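Local coordinates for transglutaminase-like domain-containing protein (Streptococcus suis, PDB 4XZ7) that is a transglutaminase-like virulence factor with antiphagocytic properties, probably acting on glutamine side chains of proteins as transglutaminases do, at residues H199-S204 with V221-N226; D215-F220 with L278-Y283; F254-T257 with K261-C264; A298-D303 with H307-T312. All blocks are in the same frame, centred on the assembly; numbering follows the deposited sequence.

Interaction 1: residues H199-S204 with V221-N226; sequences HKLIES and VQYVAN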
loop_
_atom_site.group_PDB
_atom_site.type_symbol
_atom_site.label_atom_id
_atom_site.label_comp_id
_atom_site.label_asym_id
_atom_site.label_seq_id
_atom_site.Cartn_x
_atom_site.Cartn_y
_atom_site.Cartn_z
ATOM N N HIS B 199 -23.099 -0.809 -18.837
ATOM C CA HIS B 199 -24.236 -0.532 -19.711
ATOM C C HIS B 199 -23.752 0.075 -21.026
ATOM O O HIS B 199 -24.176 -0.338 -22.111
ATOM C CB HIS B 199 -25.228 0.413 -19.022
ATOM C CG HIS B 199 -26.634 0.301 -19.530
ATOM N ND1 HIS B 199 -26.995 0.653 -20.814
ATOM C CD2 HIS B 199 -27.772 -0.106 -18.919
ATOM C CE1 HIS B 199 -28.291 0.456 -20.976
ATOM N NE2 HIS B 199 -28.786 -0.001 -19.840
ATOM N N LYS B 200 -22.848 1.041 -20.932
ATOM C CA LYS B 200 -22.297 1.661 -22.129
ATOM C C LYS B 200 -21.498 0.666 -22.966
ATOM O O LYS B 200 -21.548 0.722 -24.200
ATOM C CB LYS B 200 -21.428 2.860 -21.756
ATOM C CG LYS B 200 -22.229 4.144 -21.571
ATOM C CD LYS B 200 -21.394 5.256 -20.948
ATOM C CE LYS B 200 -22.238 6.505 -20.737
ATOM N NZ LYS B 200 -21.470 7.578 -20.046
ATOM N N LEU B 201 -20.762 -0.244 -22.321
ATOM C CA LEU B 201 -20.084 -1.287 -23.106
ATOM C C LEU B 201 -21.121 -2.133 -23.852
ATOM O O LEU B 201 -20.901 -2.524 -24.995
ATOM C CB LEU B 201 -19.199 -2.186 -22.233
ATOM C CG LEU B 201 -17.970 -1.553 -21.585
ATOM C CD1 LEU B 201 -17.275 -2.550 -20.670
ATOM C CD2 LEU B 201 -17.007 -1.053 -22.656
ATOM N N ILE B 202 -22.253 -2.398 -23.201
ATOM C CA ILE B 202 -23.310 -3.208 -23.785
ATOM C C ILE B 202 -23.902 -2.510 -25.001
ATOM O O ILE B 202 -24.110 -3.133 -26.047
ATOM C CB ILE B 202 -24.433 -3.503 -22.770
ATOM C CG1 ILE B 202 -23.928 -4.449 -21.691
ATOM C CG2 ILE B 202 -25.633 -4.115 -23.468
ATOM C CD1 ILE B 202 -24.971 -4.842 -20.681
ATOM N N GLU B 203 -24.163 -1.215 -24.849
ATOM C CA GLU B 203 -24.643 -0.382 -25.943
ATOM C C GLU B 203 -23.651 -0.427 -27.098
ATOM O O GLU B 203 -24.021 -0.703 -28.239
ATOM C CB GLU B 203 -24.854 1.069 -25.486
ATOM C CG GLU B 203 -26.036 1.279 -24.537
ATOM C CD GLU B 203 -26.018 2.642 -23.834
ATOM O OE1 GLU B 203 -25.349 3.582 -24.325
ATOM O OE2 GLU B 203 -26.673 2.768 -22.775
ATOM N N SER B 204 -22.385 -0.168 -26.797
ATOM C CA SER B 204 -21.379 -0.057 -27.847
ATOM C C SER B 204 -21.198 -1.386 -28.576
ATOM O O SER B 204 -20.993 -1.413 -29.789
ATOM C CB SER B 204 -20.062 0.430 -27.272
ATOM O OG SER B 204 -20.219 1.720 -26.721
ATOM N N VAL B 221 -18.646 -10.068 -25.953
ATOM C CA VAL B 221 -17.334 -10.654 -25.732
ATOM C C VAL B 221 -16.314 -10.099 -26.723
ATOM O O VAL B 221 -15.226 -9.654 -26.331
ATOM C CB VAL B 221 -17.400 -12.190 -25.855
ATOM C CG1 VAL B 221 -16.009 -12.788 -25.956
ATOM C CG2 VAL B 221 -18.139 -12.770 -24.681
ATOM N N GLN B 222 -16.685 -10.095 -28.003
ATOM C CA GLN B 222 -15.780 -9.623 -29.042
ATOM C C GLN B 222 -15.514 -8.131 -28.900
ATOM O O GLN B 222 -14.373 -7.672 -29.051
ATOM C CB GLN B 222 -16.337 -9.929 -30.436
ATOM C CG GLN B 222 -15.267 -9.908 -31.527
ATOM C CD GLN B 222 -14.216 -11.018 -31.365
ATOM O OE1 GLN B 222 -13.085 -10.762 -30.936
ATOM N NE2 GLN B 222 -14.586 -12.247 -31.728
ATOM N N TYR B 223 -16.556 -7.364 -28.594
ATOM C CA TYR B 223 -16.346 -5.928 -28.402
ATOM C C TYR B 223 -15.358 -5.607 -27.274
ATOM O O TYR B 223 -14.409 -4.810 -27.441
ATOM C CB TYR B 223 -17.659 -5.217 -28.105
ATOM C CG TYR B 223 -17.456 -3.726 -27.958
ATOM C CD1 TYR B 223 -17.236 -3.146 -26.714
ATOM C CD2 TYR B 223 -17.458 -2.905 -29.074
ATOM C CE1 TYR B 223 -17.026 -1.800 -26.586
ATOM C CE2 TYR B 223 -17.266 -1.558 -28.957
ATOM C CZ TYR B 223 -17.048 -1.010 -27.713
ATOM O OH TYR B 223 -16.852 0.339 -27.603
ATOM N N VAL B 224 -15.602 -6.201 -26.112
ATOM C CA VAL B 224 -14.738 -5.932 -24.971
ATOM C C VAL B 224 -13.316 -6.360 -25.298
ATOM O O VAL B 224 -12.380 -5.605 -25.056
ATOM C CB VAL B 224 -15.214 -6.638 -23.710
ATOM C CG1 VAL B 224 -14.114 -6.613 -22.620
ATOM C CG2 VAL B 224 -16.476 -5.977 -23.217
ATOM N N ALA B 225 -13.159 -7.545 -25.891
ATOM C CA ALA B 225 -11.829 -8.010 -26.303
ATOM C C ALA B 225 -11.154 -7.041 -27.272
ATOM O O ALA B 225 -9.927 -6.950 -27.306
ATOM C CB ALA B 225 -11.922 -9.398 -26.939
ATOM N N ASN B 226 -11.956 -6.329 -28.067
ATOM C CA ASN B 226 -11.418 -5.367 -29.034
ATOM C C ASN B 226 -11.207 -3.952 -28.503
ATOM O O ASN B 226 -10.679 -3.102 -29.222
ATOM C CB ASN B 226 -12.323 -5.300 -30.276
ATOM C CG ASN B 226 -12.085 -6.467 -31.231
ATOM O OD1 ASN B 226 -11.062 -7.156 -31.141
ATOM N ND2 ASN B 226 -13.035 -6.709 -32.134
#

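Interaction 2: residues D215-F220 with L278-Y283; sequences DKVKAF and LGLPAY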
loop_
_atom_site.group_PDB
_atom_site.type_symbol
_atom_site.label_atom_id
_atom_site.label_comp_id
_atom_site.label_asym_id
_atom_site.label_seq_id
_atom_site.Cartn_x
_atom_site.Cartn_y
_atom_site.Cartn_z
ATOM N N ASP B 215 -25.719 -14.790 -30.066
ATOM C CA ASP B 215 -25.099 -13.692 -30.789
ATOM C C ASP B 215 -24.918 -12.477 -29.891
ATOM O O ASP B 215 -24.017 -11.667 -30.118
ATOM C CB ASP B 215 -25.909 -13.335 -32.031
ATOM C CG ASP B 215 -25.665 -14.310 -33.181
ATOM O OD1 ASP B 215 -24.548 -14.863 -33.262
ATOM O OD2 ASP B 215 -26.583 -14.524 -34.002
ATOM N N LYS B 216 -25.758 -12.354 -28.869
ATOM C CA LYS B 216 -25.570 -11.300 -27.870
ATOM C C LYS B 216 -24.242 -11.516 -27.174
ATOM O O LYS B 216 -23.404 -10.603 -27.120
ATOM C CB LYS B 216 -26.718 -11.281 -26.860
ATOM C CG LYS B 216 -28.098 -11.116 -27.507
ATOM C CD LYS B 216 -29.189 -10.802 -26.483
ATOM C CE LYS B 216 -30.576 -10.962 -27.088
ATOM N NZ LYS B 216 -31.635 -10.718 -26.064
ATOM N N VAL B 217 -24.044 -12.737 -26.667
ATOM C CA VAL B 217 -22.774 -13.105 -26.027
ATOM C C VAL B 217 -21.583 -12.822 -26.944
ATOM O O VAL B 217 -20.625 -12.128 -26.556
ATOM C CB VAL B 217 -22.741 -14.600 -25.625
ATOM C CG1 VAL B 217 -21.363 -14.974 -25.115
ATOM C CG2 VAL B 217 -23.783 -14.902 -24.565
ATOM N N LYS B 218 -21.662 -13.358 -28.161
ATOM C CA LYS B 218 -20.599 -13.217 -29.153
ATOM C C LYS B 218 -20.238 -11.739 -29.321
ATOM O O LYS B 218 -19.073 -11.339 -29.184
ATOM C CB LYS B 218 -21.042 -13.837 -30.491
ATOM C CG LYS B 218 -19.942 -14.103 -31.499
ATOM C CD LYS B 218 -20.531 -14.428 -32.890
ATOM C CE LYS B 218 -21.466 -15.642 -32.875
ATOM N NZ LYS B 218 -20.736 -16.948 -32.828
ATOM N N ALA B 219 -21.261 -10.929 -29.563
ATOM C CA ALA B 219 -21.084 -9.500 -29.783
ATOM C C ALA B 219 -20.419 -8.795 -28.596
ATOM O O ALA B 219 -19.464 -8.023 -28.775
ATOM C CB ALA B 219 -22.425 -8.859 -30.082
ATOM N N PHE B 220 -20.917 -9.041 -27.384
ATOM C CA PHE B 220 -20.336 -8.349 -26.228
ATOM C C PHE B 220 -18.871 -8.760 -25.975
ATOM O O PHE B 220 -17.986 -7.913 -25.797
ATOM C CB PHE B 220 -21.160 -8.587 -24.966
ATOM C CG PHE B 220 -20.646 -7.823 -23.787
ATOM C CD1 PHE B 220 -20.903 -6.469 -23.663
ATOM C CD2 PHE B 220 -19.864 -8.446 -22.826
ATOM C CE1 PHE B 220 -20.411 -5.755 -22.587
ATOM C CE2 PHE B 220 -19.364 -7.745 -21.756
ATOM C CZ PHE B 220 -19.628 -6.400 -21.633
ATOM N N LEU B 278 -28.245 -8.557 -19.275
ATOM C CA LEU B 278 -28.871 -8.912 -20.544
ATOM C C LEU B 278 -29.844 -10.080 -20.422
ATOM O O LEU B 278 -30.349 -10.579 -21.421
ATOM C CB LEU B 278 -27.794 -9.251 -21.579
ATOM C CG LEU B 278 -26.922 -8.104 -22.090
ATOM C CD1 LEU B 278 -25.679 -8.630 -22.815
ATOM C CD2 LEU B 278 -27.734 -7.189 -22.995
ATOM N N GLY B 279 -30.097 -10.530 -19.202
ATOM C CA GLY B 279 -31.000 -11.647 -18.993
ATOM C C GLY B 279 -30.334 -12.988 -19.231
ATOM O O GLY B 279 -31.007 -13.989 -19.440
ATOM N N LEU B 280 -29.006 -13.018 -19.194
ATOM C CA LEU B 280 -28.289 -14.257 -19.432
ATOM C C LEU B 280 -27.559 -14.697 -18.157
ATOM O O LEU B 280 -26.428 -14.261 -17.909
ATOM C CB LEU B 280 -27.298 -14.079 -20.583
ATOM C CG LEU B 280 -27.722 -14.238 -22.049
ATOM C CD1 LEU B 280 -29.219 -14.414 -22.202
ATOM C CD2 LEU B 280 -27.209 -13.049 -22.872
ATOM N N PRO B 281 -28.211 -15.544 -17.333
ATOM C CA PRO B 281 -27.641 -15.999 -16.053
ATOM C C PRO B 281 -26.162 -16.342 -16.157
ATOM O O PRO B 281 -25.793 -17.209 -16.958
ATOM C CB PRO B 281 -28.466 -17.242 -15.732
ATOM C CG PRO B 281 -29.842 -16.890 -16.293
ATOM C CD PRO B 281 -29.548 -16.122 -17.574
ATOM N N ALA B 282 -25.330 -15.654 -15.372
ATOM C CA ALA B 282 -23.886 -15.801 -15.488
ATOM C C ALA B 282 -23.162 -15.722 -14.143
ATOM O O ALA B 282 -23.625 -15.079 -13.201
ATOM C CB ALA B 282 -23.330 -14.743 -16.443
ATOM N N TYR B 283 -22.027 -16.399 -14.051
ATOM C CA TYR B 283 -21.154 -16.214 -12.896
ATOM C C TYR B 283 -19.725 -16.471 -13.337
ATOM O O TYR B 283 -19.482 -16.967 -14.447
ATOM C CB TYR B 283 -21.567 -17.117 -11.701
ATOM C CG TYR B 283 -21.365 -18.629 -11.855
ATOM C CD1 TYR B 283 -20.457 -19.311 -11.042
ATOM C CD2 TYR B 283 -22.097 -19.374 -12.781
ATOM C CE1 TYR B 283 -20.272 -20.685 -11.144
ATOM C CE2 TYR B 283 -21.914 -20.755 -12.900
ATOM C CZ TYR B 283 -20.990 -21.400 -12.082
ATOM O OH TYR B 283 -20.784 -22.760 -12.173
#

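Interaction 3: residues F254-T257 with K261-C264; sequences FAVT and KAMC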
loop_
_atom_site.group_PDB
_atom_site.type_symbol
_atom_site.label_atom_id
_atom_site.label_comp_id
_atom_site.label_asym_id
_atom_site.label_seq_id
_atom_site.Cartn_x
_atom_site.Cartn_y
_atom_site.Cartn_z
ATOM N N PHE B 254 -13.236 -2.884 -11.687
ATOM C CA PHE B 254 -12.958 -1.617 -12.365
ATOM C C PHE B 254 -11.980 -1.759 -13.525
ATOM O O PHE B 254 -11.711 -0.797 -14.247
ATOM C CB PHE B 254 -12.405 -0.610 -11.371
ATOM C CG PHE B 254 -13.316 -0.356 -10.207
ATOM C CD1 PHE B 254 -14.600 0.149 -10.406
ATOM C CD2 PHE B 254 -12.897 -0.611 -8.922
ATOM C CE1 PHE B 254 -15.434 0.388 -9.337
ATOM C CE2 PHE B 254 -13.735 -0.366 -7.846
ATOM C CZ PHE B 254 -15.001 0.132 -8.057
ATOM N N ALA B 255 -11.447 -2.959 -13.693
ATOM C CA ALA B 255 -10.346 -3.171 -14.610
ATOM C C ALA B 255 -10.720 -2.904 -16.082
ATOM O O ALA B 255 -10.024 -2.156 -16.767
ATOM C CB ALA B 255 -9.809 -4.574 -14.452
ATOM N N VAL B 256 -11.778 -3.507 -16.603
ATOM C CA VAL B 256 -12.023 -3.243 -18.022
ATOM C C VAL B 256 -12.834 -1.961 -18.201
ATOM O O VAL B 256 -12.736 -1.301 -19.232
ATOM C CB VAL B 256 -12.688 -4.451 -18.766
ATOM C CG1 VAL B 256 -12.849 -5.658 -17.868
ATOM C CG2 VAL B 256 -13.976 -4.063 -19.522
ATOM N N THR B 257 -13.569 -1.565 -17.169
ATOM C CA THR B 257 -14.468 -0.426 -17.286
ATOM C C THR B 257 -13.762 0.921 -17.112
ATOM O O THR B 257 -13.880 1.788 -17.964
ATOM C CB THR B 257 -15.609 -0.527 -16.269
ATOM O OG1 THR B 257 -15.096 -0.971 -15.002
ATOM C CG2 THR B 257 -16.665 -1.503 -16.766
ATOM N N LYS B 261 -7.812 -1.931 -18.989
ATOM C CA LYS B 261 -6.666 -2.810 -19.047
ATOM C C LYS B 261 -6.916 -3.862 -17.992
ATOM O O LYS B 261 -7.168 -3.537 -16.824
ATOM C CB LYS B 261 -5.366 -2.048 -18.777
ATOM C CG LYS B 261 -4.084 -2.821 -19.042
ATOM C CD LYS B 261 -2.889 -1.908 -18.734
ATOM C CE LYS B 261 -1.568 -2.515 -19.140
ATOM N NZ LYS B 261 -0.477 -1.684 -18.580
ATOM N N ALA B 262 -6.855 -5.124 -18.393
ATOM C CA ALA B 262 -7.369 -6.169 -17.521
ATOM C C ALA B 262 -6.768 -7.534 -17.824
ATOM O O ALA B 262 -6.140 -7.737 -18.874
ATOM C CB ALA B 262 -8.898 -6.230 -17.629
ATOM N N MET B 263 -6.933 -8.426 -16.888
ATOM C CA MET B 263 -6.643 -9.812 -17.044
ATOM C C MET B 263 -7.903 -10.629 -16.967
ATOM O O MET B 263 -8.940 -10.079 -16.864
ATOM C CB MET B 263 -5.671 -10.252 -15.988
ATOM C CG MET B 263 -4.298 -9.840 -16.331
ATOM S SD MET B 263 -3.120 -9.888 -15.036
ATOM C CE MET B 263 -3.241 -11.499 -14.380
ATOM N N CYS B 264 -7.759 -11.935 -17.002
ATOM C CA CYS B 264 -8.872 -12.853 -17.141
ATOM C C CYS B 264 -10.038 -12.672 -16.159
ATOM O O CYS B 264 -11.150 -12.665 -16.568
ATOM C CB CYS B 264 -8.417 -14.324 -17.215
ATOM S SG CYS B 264 -7.670 -15.018 -15.744
#

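Interaction 4: residues A298-D303 with H307-T312; sequences ARVYYD and HTIDGT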
loop_
_atom_site.group_PDB
_atom_site.type_symbol
_atom_site.label_atom_id
_atom_site.label_comp_id
_atom_site.label_asym_id
_atom_site.label_seq_id
_atom_site.Cartn_x
_atom_site.Cartn_y
_atom_site.Cartn_z
ATOM N N ALA B 298 -16.274 -16.925 -17.832
ATOM C CA ALA B 298 -17.646 -16.853 -17.337
ATOM C C ALA B 298 -18.405 -18.114 -17.716
ATOM O O ALA B 298 -18.107 -18.749 -18.726
ATOM C CB ALA B 298 -18.370 -15.641 -17.875
ATOM N N ARG B 299 -19.368 -18.478 -16.880
ATOM C CA ARG B 299 -20.389 -19.442 -17.241
ATOM C C ARG B 299 -21.653 -18.657 -17.465
ATOM O O ARG B 299 -21.997 -17.807 -16.637
ATOM C CB ARG B 299 -20.577 -20.471 -16.155
ATOM C CG ARG B 299 -19.499 -21.519 -16.148
ATOM C CD ARG B 299 -20.129 -22.885 -16.202
ATOM N NE ARG B 299 -19.824 -23.566 -17.440
ATOM C CZ ARG B 299 -20.454 -24.644 -17.882
ATOM N NH1 ARG B 299 -20.076 -25.173 -19.027
ATOM N NH2 ARG B 299 -21.455 -25.185 -17.193
ATOM N N VAL B 300 -22.304 -18.900 -18.605
ATOM C CA VAL B 300 -23.480 -18.140 -19.027
ATOM C C VAL B 300 -24.575 -19.087 -19.472
ATOM O O VAL B 300 -24.298 -20.081 -20.140
ATOM C CB VAL B 300 -23.178 -17.185 -20.202
ATOM C CG1 VAL B 300 -24.171 -16.033 -20.220
ATOM C CG2 VAL B 300 -21.771 -16.653 -20.115
ATOM N N TYR B 301 -25.815 -18.781 -19.126
ATOM C CA TYR B 301 -26.920 -19.630 -19.547
ATOM C C TYR B 301 -27.583 -19.079 -20.800
ATOM O O TYR B 301 -28.071 -17.959 -20.802
ATOM C CB TYR B 301 -27.954 -19.768 -18.425
ATOM C CG TYR B 301 -29.084 -20.718 -18.762
ATOM C CD1 TYR B 301 -28.917 -22.093 -18.645
ATOM C CD2 TYR B 301 -30.312 -20.243 -19.193
ATOM C CE1 TYR B 301 -29.947 -22.973 -18.952
ATOM C CE2 TYR B 301 -31.357 -21.120 -19.506
ATOM C CZ TYR B 301 -31.164 -22.483 -19.380
ATOM O OH TYR B 301 -32.183 -23.363 -19.677
ATOM N N TYR B 302 -27.594 -19.862 -21.866
ATOM C CA TYR B 302 -28.388 -19.502 -23.037
ATOM C C TYR B 302 -28.664 -20.732 -23.875
ATOM O O TYR B 302 -27.951 -21.747 -23.773
ATOM C CB TYR B 302 -27.701 -18.415 -23.876
ATOM C CG TYR B 302 -26.305 -18.755 -24.379
ATOM C CD1 TYR B 302 -25.168 -18.363 -23.667
ATOM C CD2 TYR B 302 -26.126 -19.449 -25.572
ATOM C CE1 TYR B 302 -23.892 -18.671 -24.128
ATOM C CE2 TYR B 302 -24.857 -19.754 -26.044
ATOM C CZ TYR B 302 -23.745 -19.367 -25.317
ATOM O OH TYR B 302 -22.488 -19.677 -25.790
ATOM N N ASP B 303 -29.726 -20.648 -24.673
ATOM C CA ASP B 303 -30.131 -21.751 -25.525
ATOM C C ASP B 303 -30.206 -23.045 -24.732
ATOM O O ASP B 303 -29.551 -24.028 -25.079
ATOM C CB ASP B 303 -29.156 -21.907 -26.700
ATOM C CG ASP B 303 -29.273 -20.778 -27.713
ATOM O OD1 ASP B 303 -29.992 -19.793 -27.433
ATOM O OD2 ASP B 303 -28.640 -20.877 -28.787
ATOM N N HIS B 307 -22.982 -22.576 -20.613
ATOM C CA HIS B 307 -21.796 -22.576 -21.462
ATOM C C HIS B 307 -20.596 -21.927 -20.788
ATOM O O HIS B 307 -20.746 -20.957 -20.029
ATOM C CB HIS B 307 -22.073 -21.835 -22.771
ATOM C CG HIS B 307 -23.255 -22.355 -23.522
ATOM N ND1 HIS B 307 -23.192 -23.472 -24.327
ATOM C CD2 HIS B 307 -24.536 -21.925 -23.570
ATOM C CE1 HIS B 307 -24.381 -23.695 -24.853
ATOM N NE2 HIS B 307 -25.215 -22.772 -24.408
ATOM N N THR B 308 -19.406 -22.445 -21.084
ATOM C CA THR B 308 -18.179 -21.745 -20.717
ATOM C C THR B 308 -17.789 -20.766 -21.824
ATOM O O THR B 308 -17.632 -21.149 -22.993
ATOM C CB THR B 308 -17.020 -22.712 -20.450
ATOM O OG1 THR B 308 -17.493 -23.804 -19.657
ATOM C CG2 THR B 308 -15.896 -21.999 -19.710
ATOM N N ILE B 309 -17.682 -19.500 -21.446
ATOM C CA ILE B 309 -17.262 -18.425 -22.325
ATOM C C ILE B 309 -15.944 -17.814 -21.845
ATOM O O ILE B 309 -15.886 -17.216 -20.757
ATOM C CB ILE B 309 -18.324 -17.320 -22.405
ATOM C CG1 ILE B 309 -19.668 -17.917 -22.808
ATOM C CG2 ILE B 309 -17.876 -16.228 -23.376
ATOM C CD1 ILE B 309 -19.678 -18.480 -24.234
ATOM N N ASP B 310 -14.891 -18.023 -22.643
ATOM C CA ASP B 310 -13.556 -17.458 -22.414
ATOM C C ASP B 310 -13.418 -16.142 -23.178
ATOM O O ASP B 310 -13.311 -16.148 -24.408
ATOM C CB ASP B 310 -12.466 -18.430 -22.875
ATOM C CG ASP B 310 -11.088 -18.085 -22.323
ATOM O OD1 ASP B 310 -10.239 -18.995 -22.303
ATOM O OD2 ASP B 310 -10.845 -16.926 -21.898
ATOM N N GLY B 311 -13.431 -15.025 -22.462
ATOM C CA GLY B 311 -13.404 -13.719 -23.091
ATOM C C GLY B 311 -11.997 -13.288 -23.451
ATOM O O GLY B 311 -11.784 -12.202 -23.996
ATOM N N THR B 312 -11.026 -14.138 -23.133
ATOM C CA THR B 312 -9.640 -13.838 -23.447
ATOM C C THR B 312 -9.001 -15.011 -24.204
ATOM O O THR B 312 -7.972 -15.555 -23.793
ATOM C CB THR B 312 -8.839 -13.509 -22.163
ATOM O OG1 THR B 312 -8.993 -14.573 -21.219
ATOM C CG2 THR B 312 -9.368 -12.229 -21.511
#

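Interaction 1: residues H199-S204 with V221-N226
Tyr-223 reaches from helix 213-227 into the angle between Leu-201 and Ser-204, which lie one turn apart on helix 188-205. Its CB already points at the other helix, and with CG turned opposite the backbone N (chi1 -178°) the ring runs straight out to it. At the base of the ring CD2 lies 3.9 Å from Ser-204 O, and Ser-204 C stands over one face, displaced toward the rim. Farther along, CE1 meets Leu-201 CD2 at 4.0 Å; this methyl approaches the ring's edge. Tyr-223 CZ is 3.4 Å from Ser-204 CB, and at the tip Tyr-223 OH comes within 3.2 Å of the same carbon. Serine suits this place because it is small enough for the phenol to pass, while its OG folds back to Lys-200 O at 3.0 Å. That carbonyl takes Ser-204 N on the opposite face of its plane. Next to this, Leu-201 CD1 meets Val-224 CG2 at 4.3 Å. The segment axes approach to 9.6 Å, with 108° between their directions, so contact is confined to these few side chains. Helix 255-259 closes the crossing, with Val-256 on Leu-201 and Val-224, and helix 264-277 backs Val-224 through Phe-267.

Interaction 2: residues D215-F220 with L278-Y283
Leu-280 meets Val-217 in the closely packed part of this contact, where a chain leaving helix 264-277 passes beside helix 213-227. One methyl does the work: Leu-280 CD2 lies 4.2 Å from Val-217 CG2 and 4.4 Å from Lys-216 CB. Its chi2 is nearly eclipsed at 7°, an uncommon setting for leucine. The beta-branched valine gives the helix a compact apolar surface here, buried further by Phe-275 and Tyr-302. Elsewhere the fit is looser. Leu-278 CD1 stays 4.9 Å from Lys-216 CB and 5.0 Å from Phe-220 CB, and Phe-220 instead packs on Leu-201 and Ile-202 of helix 188-205. Lys-216 marks the more open side: its CB rests near Leu-280 CD2, the extended chain continues past the contact, and the residue as a whole is partly exposed, a division of labour for which lysine is well suited. Gly-279 provides the turn between the two leucines, with the positive phi (81°) that glycine readily adopts. Leu-280 N bonds Phe-275 O and Gly-279 N bonds Asn-276 O, a Schellman motif. The arrangement is that of a helix C-terminus capped by glycine, its following leucine tucked into the core just before strand 282-288 begins.

Interaction 3: residues F254-T257 with K261-C264
The tight turn that joins helix 255-259 to strand 261-262, just ahead of helix 264-277, is closed by Ala-255 against Ala-262. Their CB atoms point at each other and lie 3.7 Å apart. Methyl groups suit the spot because the backbones come very close, with Ala-255 CA and Ala-262 CA separated by 5.1 Å. Val-256 adds a second apolar touch, its CG1 lying 4.0 Å from Ala-262 CB. The valine's first torsion (chi1 -4°) almost eclipses CG1 with the backbone N.

A single backbone bond accompanies this packing. Lys-261 N donates to Ala-255 O at 3.1 Å, with an N-H...O angle of 151°. The same Ala-255 O faces Lys-261 O at 3.2 Å, two acceptors in proximity; Arg-259 NH1 donates to Lys-261 O, which probably eases their repulsion. The CB of Lys-261 points away from the helix; its extended chain packs on Thr-229 and Asp-231, and the residue stays partly exposed.

Beyond the contact, Ala-262 pairs through its backbone with Thr-229 and Asp-231, and its methyl also touches Phe-267. Met-263 then takes the N-cap position and Cys-264 starts the long helix, its O accepting from Ser-268 OG. A cysteine at the N-terminus of a helix of the domain is the arrangement of the papain-like transglutaminase fold, in which such a cysteine is the nucleophile; Cys-264 probably has that role.

Interaction 4: residues A298-D303 with H307-T312
Ala-298 to Val-300 pair with His-307 to Ile-309 in an antiparallel beta hairpin at the border of the domain's five-stranded sheet. The backbone bonds form two sets. Ala-298 and Ile-309 are a hydrogen-bonded pair, Ile-309 N reaching Ala-298 O at 2.9 Å, and Val-300 with His-307 is another. Between them Arg-299 and Thr-308 form a non-hydrogen-bonded pair, and as directly facing residues they share a face of the sheet.

There the polar contact is made. The arginine chain bends at chi2 and chi3 and brings its guanidinium side-on to Thr-308 OG1, with NE at 3.2 Å and NH1 at 3.0 Å, the hydroxyl lying in the guanidinium plane. Two donors thus grip one oxygen, while NH2 forms a salt bridge with Glu-362.

Aromatic contact occupies the opposite face. The rings of Tyr-302 and His-307 form an offset stack, centroids 4.0 Å apart and planes at 26°, with His-307 CD2 over the tyrosine's centre. His-307 NE2 donates to Tyr-302 O at 3.0 Å, from above the carbonyl plane, and ND1 bonds Asp-337; with both nitrogens engaged, the imidazole's rotation is fixed. The tyrosine hydroxyl is held by Glu-336.

Apolar packing completes that face: Val-300 CG2 touches Ile-309 CG1 at 3.6 Å, and Ile-309 CD1 comes to the edge of the Tyr-302 ring. Beyond the strand, Asp-310 makes an Asx turn, its OD2 accepting Thr-312 N at 3.1 Å.

The four contacts are linked through shared elements of the transglutaminase-like domain of this longer protein. Interactions 1 and 2 share helix 213-227; their centres are 11 Å apart and Ile-202 CG2 meets Leu-278 CD2 at 3.8 Å. Interaction 2 leads into the sheet of interaction 4, centres 8 Å apart, with a probable hydrogen bond from Tyr-301 N to Pro-281 O (2.7 Å). Interaction 3 packs against interaction 1, Val-256 CG2 lying 3.8 Å from Leu-201 CD1. The likely active site lies where interactions 3 and 4 meet: Cys-264 CB is 4.1 Å from Thr-312 OG1, and Asp-310 bonds His-295, consistent with the Cys-His-Asp triad of transglutaminases. Interaction 2 lies farther off, its centre about 18 Å from that of interaction 3.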